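Local coordinates for protein peptidoglycan glycosyltransferase (Eggerthella lenta, PDB 4MNR) that belongs to the penicillin-binding proteins and carries a transpeptidase-family domain of the beta-lactamase-like fold beside a smaller N-terminal region, at residues A55-S60 and A148-A153; Y181-T186 and A315-T320; M281-D286 and R311-G316. One frame throughout, in Å; residues are numbered along the deposited sequence. Where two conformers were deposited one is given.

Interaction 1: residues A55-S60 and A148-A153; sequences AGDLAS and APTYNA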
loop_
_atom_site.group_PDB
_atom_site.type_symbol
_atom_site.label_atom_id
_atom_site.label_comp_id
_atom_site.label_asym_id
_atom_site.label_seq_id
_atom_site.Cartn_x
_atom_site.Cartn_y
_atom_site.Cartn_z
ATOM N N ALA A 55 23.533 -2.641 -7.479
ATOM C CA ALA A 55 23.041 -2.102 -6.213
ATOM C C ALA A 55 22.510 -3.155 -5.238
ATOM O O ALA A 55 21.679 -2.842 -4.383
ATOM C CB ALA A 55 21.972 -1.024 -6.464
ATOM N N GLY A 56 22.980 -4.392 -5.364
ATOM C CA GLY A 56 22.635 -5.420 -4.394
ATOM C C GLY A 56 21.150 -5.696 -4.404
ATOM O O GLY A 56 20.580 -5.943 -5.460
ATOM N N ASP A 57 20.506 -5.639 -3.242
ATOM C CA ASP A 57 19.066 -5.903 -3.201
ATOM C C ASP A 57 18.184 -4.651 -3.200
ATOM O O ASP A 57 16.998 -4.726 -2.876
ATOM C CB ASP A 57 18.701 -6.827 -2.029
ATOM C CG ASP A 57 18.893 -6.175 -0.670
ATOM O OD1 ASP A 57 19.217 -4.967 -0.593
ATOM O OD2 ASP A 57 18.695 -6.887 0.339
ATOM N N LEU A 58 18.750 -3.511 -3.595
ATOM C CA LEU A 58 17.995 -2.258 -3.602
ATOM C C LEU A 58 16.911 -2.278 -4.678
ATOM O O LEU A 58 17.221 -2.385 -5.868
ATOM C CB LEU A 58 18.952 -1.068 -3.815
ATOM C CG LEU A 58 18.331 0.314 -3.574
ATOM C CD1 LEU A 58 18.022 0.546 -2.084
ATOM C CD2 LEU A 58 19.250 1.396 -4.099
ATOM N N ALA A 59 15.647 -2.234 -4.243
ATOM C CA ALA A 59 14.495 -2.243 -5.142
ATOM C C ALA A 59 14.484 -3.398 -6.155
ATOM O O ALA A 59 14.049 -3.220 -7.284
ATOM C CB ALA A 59 14.389 -0.888 -5.876
ATOM N N SER A 60 14.934 -4.577 -5.741
ATOM C CA SER A 60 15.044 -5.696 -6.673
ATOM C C SER A 60 13.768 -6.019 -7.440
ATOM O O SER A 60 13.811 -6.238 -8.650
ATOM C CB SER A 60 15.534 -6.951 -5.955
ATOM O OG SER A 60 16.860 -6.756 -5.530
ATOM N N ALA A 148 9.414 -8.184 0.785
ATOM C CA ALA A 148 10.275 -9.119 1.497
ATOM C C ALA A 148 9.552 -10.457 1.594
ATOM O O ALA A 148 8.349 -10.485 1.789
ATOM C CB ALA A 148 10.597 -8.583 2.889
ATOM N N PRO A 149 10.283 -11.578 1.470
ATOM C CA PRO A 149 11.733 -11.699 1.301
ATOM C C PRO A 149 12.217 -11.173 -0.033
ATOM O O PRO A 149 11.449 -11.026 -0.991
ATOM C CB PRO A 149 11.974 -13.213 1.373
ATOM C CG PRO A 149 10.778 -13.771 2.029
ATOM C CD PRO A 149 9.641 -12.893 1.601
ATOM N N THR A 150 13.501 -10.860 -0.077
ATOM C CA THR A 150 14.060 -10.283 -1.277
ATOM C C THR A 150 15.346 -10.997 -1.667
ATOM O O THR A 150 15.679 -12.061 -1.120
ATOM C CB THR A 150 14.248 -8.751 -1.112
ATOM O OG1 THR A 150 14.546 -8.161 -2.383
ATOM C CG2 THR A 150 15.358 -8.448 -0.107
ATOM N N TYR A 151 16.045 -10.428 -2.643
ATOM C CA TYR A 151 17.207 -11.058 -3.243
ATOM C C TYR A 151 18.057 -9.998 -3.919
ATOM O O TYR A 151 17.588 -8.885 -4.194
ATOM C CB TYR A 151 16.776 -12.102 -4.286
ATOM C CG TYR A 151 15.954 -11.525 -5.434
ATOM C CD1 TYR A 151 14.615 -11.220 -5.269
ATOM C CD2 TYR A 151 16.525 -11.306 -6.680
ATOM C CE1 TYR A 151 13.863 -10.700 -6.298
ATOM C CE2 TYR A 151 15.781 -10.779 -7.722
ATOM C CZ TYR A 151 14.453 -10.483 -7.527
ATOM O OH TYR A 151 13.710 -9.966 -8.560
ATOM N N ASN A 152 19.316 -10.328 -4.176
ATOM C CA ASN A 152 20.156 -9.442 -4.978
ATOM C C ASN A 152 19.724 -9.528 -6.429
ATOM O O ASN A 152 19.677 -10.626 -6.994
ATOM C CB ASN A 152 21.619 -9.858 -4.873
ATOM C CG ASN A 152 22.175 -9.658 -3.493
ATOM O OD1 ASN A 152 21.773 -8.740 -2.776
ATOM N ND2 ASN A 152 23.105 -10.520 -3.105
ATOM N N ALA A 153 19.437 -8.376 -7.026
ATOM C CA ALA A 153 18.984 -8.300 -8.415
ATOM C C ALA A 153 19.905 -9.045 -9.366
ATOM O O ALA A 153 19.430 -9.681 -10.308
ATOM C CB ALA A 153 18.822 -6.839 -8.857
HETATM O O HOH W 1 14.468 -5.532 -1.949
HETATM O O HOH W 2 15.159 -8.327 -9.964
#
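The Y151 ring receives S60 CB over one face, 4.1 Å from the ring centroid and 14° off the ring normal, a CH-pi contact displaced toward the rim on the CE1 and CZ side; H61 meets the same ring edge-to-face. With CG set between the backbone N and carbonyl carbon (chi1 60°), the ring turns back over S60. Its hydroxyl does not bond S60 directly: a water lies between Y151 OH and S60 O, donating to the carbonyl. The amide oxygen N152 OD1 lies 3.4 Å from D57 N, but the angle is too poor for a hydrogen bond, and N152 ND2 turns to D155 in a weak one; D57 OD2 approaches the methyl T150 CG2 at 3.7 Å, these two side chains crossing at about a right angle.

Two direct bonds tie the loops. S60 OG donates to Y151 O at 2.6 Å, a short bond lying nearly along the C=O axis (162° at the oxygen), and A153 N donates to G56 O at 3.1 Å from above the carbonyl plane. A second water joins D57 O to T150 OG1. Chain reversal brings these groups together: overlapping turns, type II' from A55 to L58 and type II from D57 to S60, fold 55-60 so that both G56 O and S60 OG meet 148-153.

A59 sits at the N-cap position of helix 60-63, and its backbone N bonds Q122 OE1 of helix 115-125. L58 packs on that helix and on L38 of strand 37-43, while A148 ends strand 142-148, so the contact joins the N-terminal region to an edge of the five-stranded sheet.

Interaction 2: residues Y181-T186 and A315-T320; sequences YAPGST and AGPQAT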
loop_
_atom_site.group_PDB
_atom_site.type_symbol
_atom_site.label_atom_id
_atom_site.label_comp_id
_atom_site.label_asym_id
_atom_site.label_seq_id
_atom_site.Cartn_x
_atom_site.Cartn_y
_atom_site.Cartn_z
ATOM N N TYR A 181 -4.161 -8.324 -0.252
ATOM C CA TYR A 181 -4.201 -8.630 1.177
ATOM C C TYR A 181 -5.542 -8.203 1.766
ATOM O O TYR A 181 -6.176 -7.279 1.267
ATOM C CB TYR A 181 -3.134 -7.822 1.916
ATOM C CG TYR A 181 -1.687 -8.242 1.717
ATOM C CD1 TYR A 181 -1.118 -9.211 2.531
ATOM C CD2 TYR A 181 -0.892 -7.647 0.749
ATOM C CE1 TYR A 181 0.200 -9.592 2.377
ATOM C CE2 TYR A 181 0.427 -8.029 0.581
ATOM C CZ TYR A 181 0.967 -8.995 1.402
ATOM O OH TYR A 181 2.286 -9.385 1.264
ATOM N N ALA A 182 -5.963 -8.850 2.851
ATOM C CA ALA A 182 -7.028 -8.268 3.670
ATOM C C ALA A 182 -6.422 -7.089 4.429
ATOM O O ALA A 182 -5.386 -7.244 5.089
ATOM C CB ALA A 182 -7.541 -9.286 4.652
ATOM N N PRO A 183 -7.061 -5.912 4.353
ATOM C CA PRO A 183 -6.449 -4.739 4.993
ATOM C C PRO A 183 -6.741 -4.665 6.482
ATOM O O PRO A 183 -6.101 -3.883 7.196
ATOM C CB PRO A 183 -7.108 -3.560 4.270
ATOM C CG PRO A 183 -8.473 -4.087 3.879
ATOM C CD PRO A 183 -8.238 -5.555 3.531
ATOM N N GLY A 184 -7.720 -5.440 6.942
ATOM C CA GLY A 184 -8.132 -5.341 8.328
ATOM C C GLY A 184 -8.488 -3.909 8.693
ATOM O O GLY A 184 -8.980 -3.124 7.866
ATOM N N SER A 185 -8.215 -3.549 9.939
ATOM C CA SER A 185 -8.701 -2.292 10.476
ATOM C C SER A 185 -8.117 -1.026 9.813
ATOM O O SER A 185 -8.596 0.076 10.059
ATOM C CB SER A 185 -8.539 -2.284 12.005
ATOM O OG SER A 185 -7.290 -2.848 12.375
ATOM N N THR A 186 -7.115 -1.180 8.945
ATOM C CA THR A 186 -6.631 -0.056 8.150
ATOM C C THR A 186 -7.726 0.496 7.227
ATOM O O THR A 186 -7.796 1.689 6.936
ATOM C CB THR A 186 -5.412 -0.454 7.300
ATOM O OG1 THR A 186 -5.154 -1.852 7.473
ATOM C CG2 THR A 186 -4.209 0.287 7.797
ATOM N N ALA A 315 -15.060 -11.661 -2.413
ATOM C CA ALA A 315 -15.024 -11.217 -1.029
ATOM C C ALA A 315 -14.231 -9.922 -0.981
ATOM O O ALA A 315 -13.378 -9.671 -1.834
ATOM C CB ALA A 315 -14.360 -12.276 -0.149
ATOM N N GLY A 316 -14.489 -9.092 0.014
ATOM C CA GLY A 316 -13.690 -7.892 0.140
ATOM C C GLY A 316 -13.957 -7.239 1.467
ATOM O O GLY A 316 -14.893 -7.628 2.162
ATOM N N PRO A 317 -13.167 -6.222 1.806
ATOM C CA PRO A 317 -12.119 -5.674 0.929
ATOM C C PRO A 317 -10.852 -6.523 0.823
ATOM O O PRO A 317 -10.431 -7.156 1.794
ATOM C CB PRO A 317 -11.768 -4.354 1.604
ATOM C CG PRO A 317 -12.084 -4.592 3.070
ATOM C CD PRO A 317 -13.307 -5.450 3.057
ATOM N N GLN A 318 -10.271 -6.540 -0.373
ATOM C CA GLN A 318 -8.933 -7.090 -0.571
ATOM C C GLN A 318 -8.175 -6.012 -1.316
ATOM O O GLN A 318 -8.661 -5.482 -2.316
ATOM C CB GLN A 318 -8.971 -8.341 -1.432
ATOM C CG GLN A 318 -9.865 -9.431 -0.884
ATOM C CD GLN A 318 -9.843 -10.663 -1.756
ATOM O OE1 GLN A 318 -10.872 -11.087 -2.286
ATOM N NE2 GLN A 318 -8.668 -11.249 -1.913
ATOM N N ALA A 319 -6.978 -5.694 -0.849
ATOM C CA ALA A 319 -6.282 -4.555 -1.417
ATOM C C ALA A 319 -4.811 -4.847 -1.596
ATOM O O ALA A 319 -4.231 -5.638 -0.847
ATOM C CB ALA A 319 -6.447 -3.341 -0.512
ATOM N N THR A 320 -4.199 -4.161 -2.555
ATOM C CA THR A 320 -2.739 -4.158 -2.616
ATOM C C THR A 320 -2.177 -3.163 -1.618
ATOM O O THR A 320 -2.887 -2.286 -1.147
ATOM C CB THR A 320 -2.249 -3.781 -4.017
ATOM O OG1 THR A 320 -2.764 -2.498 -4.384
ATOM C CG2 THR A 320 -2.702 -4.802 -5.022
#
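The two shortest sound polar bonds link Y181 and A319: Y181 N donates to A319 O at 2.8 Å (161° at the hydrogen), and A319 N donates to Y181 O, also at 2.8 Å (168°). This reciprocal pair makes a single antiparallel beta bridge, an isolated hydrogen-bonded pair within the penicillin-binding transpeptidase fold. Y181 O is approached a second time, by Q318 CA at 3.3 Å in a CA-H...O contact. The bridge lies just ahead of S185, which begins an S-x-x-K sequence as in the serine motif of this family; in the conformer given, S185 OG bonds T403 N, within a K-T-G-T sequence, and its side chain touches S240.

With CG anti to the carbonyl carbon (chi1 -72°), the tyrosine ring presents its edge to A319 O, and Y181 OH bonds E432. On the 315-320 side, T320 directly follows the bridge residue A319 and caps helix 321-332 through its hydroxyl, to E323 N; P183 and A319 pack on M324 of that helix.

Beyond the bridge two prolines meet at about a right angle, P183 CG 3.7 Å from P317 CG. P317 follows a cis peptide bond, and its carbonyl oxygen is buried with no polar partner in the model, covered by P183 CD at 3.2 Å.

Interaction 3: residues M281-D286 and R311-G316; sequences MPSAED and RESPAG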
loop_
_atom_site.group_PDB
_atom_site.type_symbol
_atom_site.label_atom_id
_atom_site.label_comp_id
_atom_site.label_asym_id
_atom_site.label_seq_id
_atom_site.Cartn_x
_atom_site.Cartn_y
_atom_site.Cartn_z
HETATM N N MSE A 281 -14.017 -5.310 -3.870
HETATM C CA MSE A 281 -15.123 -5.185 -2.914
HETATM C C MSE A 281 -16.286 -6.020 -3.415
HETATM O O MSE A 281 -16.497 -6.139 -4.619
HETATM C CB MSE A 281 -15.595 -3.730 -2.790
HETATM C CG MSE A 281 -14.849 -2.907 -1.785
HETATM SE SE MSE A 281 -15.086 -3.438 0.080
HETATM C CE MSE A 281 -16.835 -2.736 0.551
ATOM N N PRO A 282 -17.068 -6.594 -2.495
ATOM C CA PRO A 282 -18.248 -7.325 -2.963
ATOM C C PRO A 282 -19.253 -6.374 -3.596
ATOM O O PRO A 282 -19.179 -5.161 -3.375
ATOM C CB PRO A 282 -18.848 -7.895 -1.672
ATOM C CG PRO A 282 -17.741 -7.886 -0.688
ATOM C CD PRO A 282 -16.868 -6.712 -1.044
ATOM N N SER A 283 -20.190 -6.920 -4.363
ATOM C CA SER A 283 -21.267 -6.113 -4.911
ATOM C C SER A 283 -22.183 -5.685 -3.773
ATOM O O SER A 283 -22.257 -6.354 -2.739
ATOM C CB SER A 283 -22.060 -6.911 -5.952
ATOM O OG SER A 283 -22.788 -7.969 -5.351
ATOM N N ALA A 284 -22.877 -4.566 -3.954
ATOM C CA ALA A 284 -23.858 -4.137 -2.966
ATOM C C ALA A 284 -24.943 -5.197 -2.824
ATOM O O ALA A 284 -25.458 -5.419 -1.730
ATOM C CB ALA A 284 -24.461 -2.796 -3.352
ATOM N N GLU A 285 -25.272 -5.861 -3.933
ATOM C CA GLU A 285 -26.269 -6.928 -3.927
ATOM C C GLU A 285 -25.894 -8.075 -2.989
ATOM O O GLU A 285 -26.728 -8.543 -2.214
ATOM C CB GLU A 285 -26.502 -7.464 -5.342
ATOM C CG GLU A 285 -27.393 -6.586 -6.213
ATOM C CD GLU A 285 -27.594 -7.157 -7.612
ATOM O OE1 GLU A 285 -26.967 -8.191 -7.933
ATOM O OE2 GLU A 285 -28.381 -6.573 -8.389
ATOM N N ASP A 286 -24.641 -8.522 -3.052
ATOM C CA ASP A 286 -24.169 -9.570 -2.145
ATOM C C ASP A 286 -24.104 -9.120 -0.682
ATOM O O ASP A 286 -24.454 -9.879 0.217
ATOM C CB ASP A 286 -22.818 -10.142 -2.605
ATOM C CG ASP A 286 -22.967 -11.184 -3.706
ATOM O OD1 ASP A 286 -24.027 -11.843 -3.765
ATOM O OD2 ASP A 286 -22.023 -11.356 -4.508
ATOM N N ARG A 311 -21.777 -17.761 -6.143
ATOM C CA ARG A 311 -21.508 -16.400 -5.688
ATOM C C ARG A 311 -20.971 -15.549 -6.841
ATOM O O ARG A 311 -20.029 -15.941 -7.530
ATOM C CB ARG A 311 -20.554 -16.374 -4.500
ATOM C CG ARG A 311 -20.238 -14.943 -4.058
ATOM C CD ARG A 311 -19.418 -14.889 -2.812
ATOM N NE ARG A 311 -18.984 -13.525 -2.549
ATOM C CZ ARG A 311 -19.414 -12.779 -1.539
ATOM N NH1 ARG A 311 -20.291 -13.269 -0.667
ATOM N NH2 ARG A 311 -18.939 -11.545 -1.391
ATOM N N GLU A 312 -21.590 -14.391 -7.050
ATOM C CA GLU A 312 -21.305 -13.557 -8.218
ATOM C C GLU A 312 -20.119 -12.622 -8.035
ATOM O O GLU A 312 -19.398 -12.339 -8.990
ATOM C CB GLU A 312 -22.538 -12.728 -8.585
ATOM C CG GLU A 312 -23.806 -13.546 -8.774
ATOM C CD GLU A 312 -25.025 -12.681 -9.054
ATOM O OE1 GLU A 312 -24.978 -11.467 -8.756
ATOM O OE2 GLU A 312 -26.028 -13.215 -9.576
ATOM N N SER A 313 -19.910 -12.145 -6.818
ATOM C CA SER A 313 -18.897 -11.114 -6.596
ATOM C C SER A 313 -17.793 -11.599 -5.648
ATOM O O SER A 313 -17.975 -12.583 -4.939
ATOM C CB SER A 313 -19.568 -9.835 -6.076
ATOM O OG SER A 313 -19.939 -9.953 -4.715
ATOM N N PRO A 314 -16.625 -10.931 -5.656
ATOM C CA PRO A 314 -15.551 -11.398 -4.776
ATOM C C PRO A 314 -15.821 -11.052 -3.319
ATOM O O PRO A 314 -16.731 -10.274 -3.037
ATOM C CB PRO A 314 -14.328 -10.606 -5.267
ATOM C CG PRO A 314 -14.894 -9.381 -5.861
ATOM C CD PRO A 314 -16.186 -9.805 -6.503
ATOM N N ALA A 315 -15.060 -11.661 -2.413
ATOM C CA ALA A 315 -15.024 -11.217 -1.029
ATOM C C ALA A 315 -14.231 -9.922 -0.981
ATOM O O ALA A 315 -13.378 -9.671 -1.834
ATOM C CB ALA A 315 -14.360 -12.276 -0.149
ATOM N N GLY A 316 -14.489 -9.092 0.014
ATOM C CA GLY A 316 -13.690 -7.892 0.140
ATOM C C GLY A 316 -13.957 -7.239 1.467
ATOM O O GLY A 316 -14.893 -7.628 2.162
HETATM O O HOH W 3 -23.292 -9.823 -7.321
HETATM O O HOH W 4 -24.072 -13.966 -5.438
#
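Hydrogen bonds converge on S313 OG, which meets S283 and D286 together. The hydroxyl donates to D286 OD2 at 2.5 Å, on the carboxylate lone pair pointing away from OD1, and accepts from S283 N at 3.1 Å with a nearly straight N-H (171°). Rotation about CA-CB (chi1 76°) sets OG between the backbone N and the carbonyl carbon, where it meets both partners; S313 N also gives D286 OD2 a weak bond. One water connects S283 OG with E312 OE1, and another connects D286 OD1 with E312 N, so both carboxylate oxygens of D286 are engaged.

Charged groups form a second layer. D286 OD2 stands 4.1 Å above the centre of the R311 guanidinium plane; no N-H points at it, so any attraction is purely electrostatic and probably modest. R311 spends its donors in other directions: NE on S313 O, NH2 on P314 O and in a salt bridge with E293. At the solvent side E285 OE1 and E312 OE1 come within 3.9 Å, carboxylate planes 46° apart, like charges that would probably repel mildly.

The P282 ring packs against the backbone of P314 to G316, CD 3.5 Å from G316 N, with CG at the guanidinium edge of R311. Selenomethionine M281 packs on L257 and A261 of helix 242-263 while its SE still lies 4.2 Å from G316 C.

The bond from D286 N to S283 OG, 3.0 Å, is an N-cap of helix 284-289; the backbone N of S283 is taken by S313 of the opposing loop rather than by D286, as a full capping box would require.

In the fold
Interactions 2 and 3 form one continuous unit. They share A315 and G316, their centres lie 13 Å apart, and P317 CB of interaction 2 packs on M281 SE of interaction 3 at 3.8 Å. The loop before helix 321-332 is thus held first by 281-286 and then by 181-186, which includes S185, the start of an S-x-x-K sequence consistent with the serine motif of this family. Interaction 1 precedes both in the chain and joins the N-terminal region to the transpeptidase domain; its centre is 26 Å from that of interaction 2, with nearest atoms about 6 Å apart and no touch. Interactions 1 and 3, with centres 37 Å apart, lie on opposite sides of the chain's centre.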